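Local coordinates for protein 3-carboxy-cis,cis-muconate cycloisomerase (Acinetobacter calcoaceticus, PDB 1Q5N) that belongs to the fumarase/aspartase superfamily as a cycloisomerase, a largely helical enzyme that assembles from four copies of its chain, at residues V129-A140 with A174-N185. Numbering follows the deposited sequence.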
loop_
_atom_site.group_PDB
_atom_site.type_symbol
_atom_site.label_atom_id
_atom_site.label_comp_id
_atom_site.label_asym_id
_atom_site.label_seq_id
_atom_site.Cartn_x
_atom_site.Cartn_y
_atom_site.Cartn_z
ATOM N N VAL A 129 12.205 13.927 16.846
ATOM C CA VAL A 129 11.065 13.033 17.040
ATOM C C VAL A 129 11.140 12.386 18.414
ATOM O O VAL A 129 10.122 12.257 19.113
ATOM C CB VAL A 129 11.012 11.927 15.934
ATOM C CG1 VAL A 129 10.149 10.759 16.381
ATOM C CG2 VAL A 129 10.465 12.513 14.662
ATOM N N GLN A 130 12.348 12.005 18.824
ATOM C CA GLN A 130 12.494 11.355 20.121
ATOM C C GLN A 130 12.098 12.338 21.231
ATOM O O GLN A 130 11.409 11.993 22.191
ATOM C CB GLN A 130 13.933 10.879 20.336
ATOM C CG GLN A 130 14.154 10.334 21.731
ATOM C CD GLN A 130 15.401 9.499 21.852
ATOM O OE1 GLN A 130 16.373 9.669 21.102
ATOM N NE2 GLN A 130 15.390 8.569 22.820
ATOM N N ASN A 131 12.526 13.577 21.094
ATOM C CA ASN A 131 12.167 14.513 22.111
ATOM C C ASN A 131 10.634 14.747 22.119
ATOM O O ASN A 131 10.051 14.921 23.183
ATOM C CB ASN A 131 12.921 15.823 21.916
ATOM C CG ASN A 131 12.647 16.797 23.040
ATOM O OD1 ASN A 131 12.206 17.926 22.796
ATOM N ND2 ASN A 131 12.872 16.358 24.304
ATOM N N GLN A 132 9.986 14.748 20.955
ATOM C CA GLN A 132 8.528 14.922 20.922
ATOM C C GLN A 132 7.866 13.734 21.623
ATOM O O GLN A 132 6.959 13.899 22.411
ATOM C CB GLN A 132 8.024 14.982 19.503
ATOM C CG GLN A 132 8.485 16.193 18.739
ATOM C CD GLN A 132 7.997 16.129 17.294
ATOM O OE1 GLN A 132 8.386 15.232 16.564
ATOM N NE2 GLN A 132 7.139 17.068 16.886
ATOM N N VAL A 133 8.351 12.524 21.377
ATOM C CA VAL A 133 7.741 11.371 22.028
ATOM C C VAL A 133 7.912 11.444 23.553
ATOM O O VAL A 133 6.999 11.082 24.306
ATOM C CB VAL A 133 8.341 10.071 21.513
ATOM C CG1 VAL A 133 7.869 8.907 22.355
ATOM C CG2 VAL A 133 7.957 9.898 20.051
ATOM N N GLN A 134 9.092 11.895 23.988
ATOM C CA GLN A 134 9.420 12.033 25.389
ATOM C C GLN A 134 8.416 13.031 26.048
ATOM O O GLN A 134 7.910 12.763 27.123
ATOM C CB GLN A 134 10.861 12.564 25.504
ATOM C CG GLN A 134 11.368 12.749 26.911
ATOM C CD GLN A 134 11.441 11.413 27.677
ATOM O OE1 GLN A 134 12.088 10.460 27.226
ATOM N NE2 GLN A 134 10.783 11.349 28.844
ATOM N N GLN A 135 8.160 14.175 25.421
ATOM C CA GLN A 135 7.207 15.117 25.982
ATOM C C GLN A 135 5.772 14.554 25.980
ATOM O O GLN A 135 5.012 14.799 26.927
ATOM C CB GLN A 135 7.200 16.418 25.206
ATOM C CG GLN A 135 8.423 17.172 25.355
ATOM C CD GLN A 135 8.334 18.420 24.559
ATOM O OE1 GLN A 135 7.706 19.395 24.993
ATOM N NE2 GLN A 135 8.930 18.414 23.365
ATOM N N CYS A 136 5.400 13.848 24.901
ATOM C CA CYS A 136 4.091 13.229 24.828
ATOM C C CYS A 136 3.984 12.240 25.989
ATOM O O CYS A 136 2.968 12.209 26.672
ATOM C CB CYS A 136 3.871 12.481 23.479
ATOM S SG CYS A 136 3.467 13.594 22.128
ATOM N N TYR A 137 5.017 11.428 26.199
ATOM C CA TYR A 137 5.019 10.447 27.298
ATOM C C TYR A 137 4.807 11.122 28.687
ATOM O O TYR A 137 3.926 10.737 29.470
ATOM C CB TYR A 137 6.334 9.707 27.282
ATOM C CG TYR A 137 6.511 8.652 28.359
ATOM C CD1 TYR A 137 5.528 7.696 28.597
ATOM C CD2 TYR A 137 7.731 8.532 29.043
ATOM C CE1 TYR A 137 5.741 6.655 29.440
ATOM C CE2 TYR A 137 7.970 7.469 29.911
ATOM C CZ TYR A 137 6.984 6.533 30.101
ATOM O OH TYR A 137 7.252 5.435 30.894
ATOM N N GLU A 138 5.619 12.134 28.964
ATOM C CA GLU A 138 5.568 12.878 30.217
ATOM C C GLU A 138 4.196 13.466 30.436
ATOM O O GLU A 138 3.592 13.264 31.505
ATOM C CB GLU A 138 6.614 14.000 30.225
ATOM C CG GLU A 138 7.956 13.407 30.582
ATOM C CD GLU A 138 9.106 14.395 30.471
ATOM O OE1 GLU A 138 8.901 15.555 30.005
ATOM O OE2 GLU A 138 10.225 13.990 30.841
ATOM N N THR A 139 3.727 14.202 29.432
ATOM C CA THR A 139 2.412 14.793 29.504
ATOM C C THR A 139 1.313 13.690 29.672
ATOM O O THR A 139 0.422 13.833 30.512
ATOM C CB THR A 139 2.164 15.649 28.272
ATOM O OG1 THR A 139 3.242 16.583 28.141
ATOM C CG2 THR A 139 0.862 16.398 28.379
ATOM N N ALA A 140 1.388 12.571 28.951
ATOM C CA ALA A 140 0.329 11.584 29.132
ATOM C C ALA A 140 0.385 11.009 30.551
ATOM O O ALA A 140 -0.660 10.771 31.150
ATOM C CB ALA A 140 0.426 10.453 28.102
ATOM N N ALA A 174 0.312 6.315 27.302
ATOM C CA ALA A 174 1.618 6.586 27.873
ATOM C C ALA A 174 2.512 5.373 27.675
ATOM O O ALA A 174 3.625 5.474 27.179
ATOM C CB ALA A 174 1.494 6.923 29.382
ATOM N N SER A 175 2.024 4.218 28.074
ATOM C CA SER A 175 2.820 3.007 27.945
ATOM C C SER A 175 3.191 2.745 26.448
ATOM O O SER A 175 4.264 2.208 26.155
ATOM C CB SER A 175 2.021 1.839 28.558
ATOM O OG SER A 175 2.741 0.631 28.553
ATOM N N ALA A 176 2.313 3.131 25.512
ATOM C CA ALA A 176 2.610 2.922 24.102
ATOM C C ALA A 176 3.776 3.881 23.737
ATOM O O ALA A 176 4.709 3.515 23.007
ATOM C CB ALA A 176 1.378 3.212 23.242
ATOM N N PHE A 177 3.731 5.107 24.243
ATOM C CA PHE A 177 4.822 6.021 23.954
ATOM C C PHE A 177 6.157 5.497 24.554
ATOM O O PHE A 177 7.225 5.628 23.930
ATOM C CB PHE A 177 4.529 7.412 24.494
ATOM C CG PHE A 177 3.548 8.164 23.684
ATOM C CD1 PHE A 177 3.734 8.302 22.293
ATOM C CD2 PHE A 177 2.491 8.820 24.286
ATOM C CE1 PHE A 177 2.887 9.117 21.500
ATOM C CE2 PHE A 177 1.619 9.652 23.502
ATOM C CZ PHE A 177 1.832 9.797 22.100
ATOM N N LYS A 178 6.089 4.887 25.737
ATOM C CA LYS A 178 7.297 4.373 26.334
ATOM C C LYS A 178 7.876 3.260 25.459
ATOM O O LYS A 178 9.077 3.209 25.263
ATOM C CB LYS A 178 7.016 3.935 27.790
ATOM C CG LYS A 178 7.315 2.532 28.141
ATOM C CD LYS A 178 8.730 2.289 28.597
ATOM C CE LYS A 178 8.863 0.768 28.785
ATOM N NZ LYS A 178 10.282 0.328 29.054
ATOM N N ARG A 179 7.044 2.384 24.900
ATOM C CA ARG A 179 7.596 1.337 24.021
ATOM C C ARG A 179 8.236 1.975 22.742
ATOM O O ARG A 179 9.194 1.435 22.169
ATOM C CB ARG A 179 6.514 0.309 23.655
ATOM C CG ARG A 179 6.098 -0.550 24.798
ATOM C CD ARG A 179 5.186 -1.677 24.316
ATOM N NE ARG A 179 3.879 -1.209 23.796
ATOM C CZ ARG A 179 2.855 -0.789 24.551
ATOM N NH1 ARG A 179 2.956 -0.753 25.873
ATOM N NH2 ARG A 179 1.702 -0.451 23.998
ATOM N N ASP A 180 7.728 3.130 22.318
ATOM C CA ASP A 180 8.308 3.816 21.188
ATOM C C ASP A 180 9.698 4.366 21.546
ATOM O O ASP A 180 10.619 4.345 20.717
ATOM C CB ASP A 180 7.433 4.977 20.738
ATOM C CG ASP A 180 6.147 4.513 20.082
ATOM O OD1 ASP A 180 6.140 3.404 19.489
ATOM O OD2 ASP A 180 5.147 5.268 20.147
ATOM N N LEU A 181 9.820 4.902 22.754
ATOM C CA LEU A 181 11.096 5.407 23.235
ATOM C C LEU A 181 12.111 4.226 23.259
ATOM O O LEU A 181 13.255 4.382 22.875
ATOM C CB LEU A 181 10.923 5.989 24.634
ATOM C CG LEU A 181 10.932 7.497 24.848
ATOM C CD1 LEU A 181 10.898 8.334 23.602
ATOM C CD2 LEU A 181 9.766 7.787 25.741
ATOM N N ASP A 182 11.673 3.045 23.663
ATOM C CA ASP A 182 12.566 1.919 23.686
ATOM C C ASP A 182 12.997 1.522 22.260
ATOM O O ASP A 182 14.173 1.181 22.011
ATOM C CB ASP A 182 11.908 0.710 24.350
ATOM C CG ASP A 182 11.678 0.886 25.879
ATOM O OD1 ASP A 182 12.260 1.803 26.513
ATOM O OD2 ASP A 182 10.903 0.068 26.444
ATOM N N ARG A 183 12.038 1.526 21.336
ATOM C CA ARG A 183 12.339 1.157 19.960
ATOM C C ARG A 183 13.347 2.112 19.336
ATOM O O ARG A 183 14.284 1.676 18.674
ATOM C CB ARG A 183 11.075 1.168 19.118
ATOM C CG ARG A 183 10.186 -0.009 19.376
ATOM C CD ARG A 183 8.886 0.120 18.554
ATOM N NE ARG A 183 7.980 -0.945 18.958
ATOM C CZ ARG A 183 6.816 -0.734 19.575
ATOM N NH1 ARG A 183 6.406 0.510 19.848
ATOM N NH2 ARG A 183 6.081 -1.782 19.942
ATOM N N ILE A 184 13.148 3.403 19.570
ATOM C CA ILE A 184 14.054 4.410 19.034
ATOM C C ILE A 184 15.492 4.179 19.584
ATOM O O ILE A 184 16.447 4.146 18.814
ATOM C CB ILE A 184 13.582 5.837 19.392
ATOM C CG1 ILE A 184 12.366 6.192 18.539
ATOM C CG2 ILE A 184 14.738 6.834 19.221
ATOM C CD1 ILE A 184 11.800 7.556 18.767
ATOM N N ASN A 185 15.631 3.970 20.894
ATOM C CA ASN A 185 16.956 3.783 21.449
ATOM C C ASN A 185 17.610 2.514 20.951
ATOM O O ASN A 185 18.812 2.505 20.731
ATOM C CB ASN A 185 16.938 3.793 22.997
ATOM C CG ASN A 185 16.747 5.203 23.560
ATOM O OD1 ASN A 185 17.358 6.175 23.076
ATOM N ND2 ASN A 185 15.891 5.325 24.575
#
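Leu-181 and Tyr-137 interlock as knobs at the centre of this helix pair, each entering a hole in the opposite helix. The leucine sits among Gln-130, Val-133, Gln-134 and Tyr-137; Leu-181 CD1 lies against Val-133 CG1, at a modelled separation so short that its exact value is doubtful, while Leu-181 CD2 meets Tyr-137 CD2. A chi1 of 180° turns the Tyr-137 ring alongside Lys-178, both side chains running the same way, and Tyr-137 CE1 comes 3.4 Å from Lys-178 CB. Next to it, Cys-136 CB lies over one face of the Phe-177 ring, offset toward the rim, in a CH-pi contact 3.8 Å from the centroid, and the sulfur reaches the same ring obliquely. Val-251 and Met-254 of helix 235-261 also pack on this phenylalanine. Where Tyr-137 and Phe-177 give way to small residues, Ala-140 CB and Ala-174 CB touch at 3.9 Å. Toward the other end the seam turns polar: the extended Gln-130 slants past Ile-184, its amide against CG2, and donates from NE2 to Asn-185 OD1 (3.1 Å, 159° at the hydrogen), approaching from above the carbonyl plane. Lys-188 bonds both Gln-130 OE1 and Asn-185 OD1, tying the two amides together. The segment axes approach to 8.7 Å at 152°, near-antiparallel, and the interlocking knobs are characteristic of the long central helical bundle of the fumarase/aspartase superfamily.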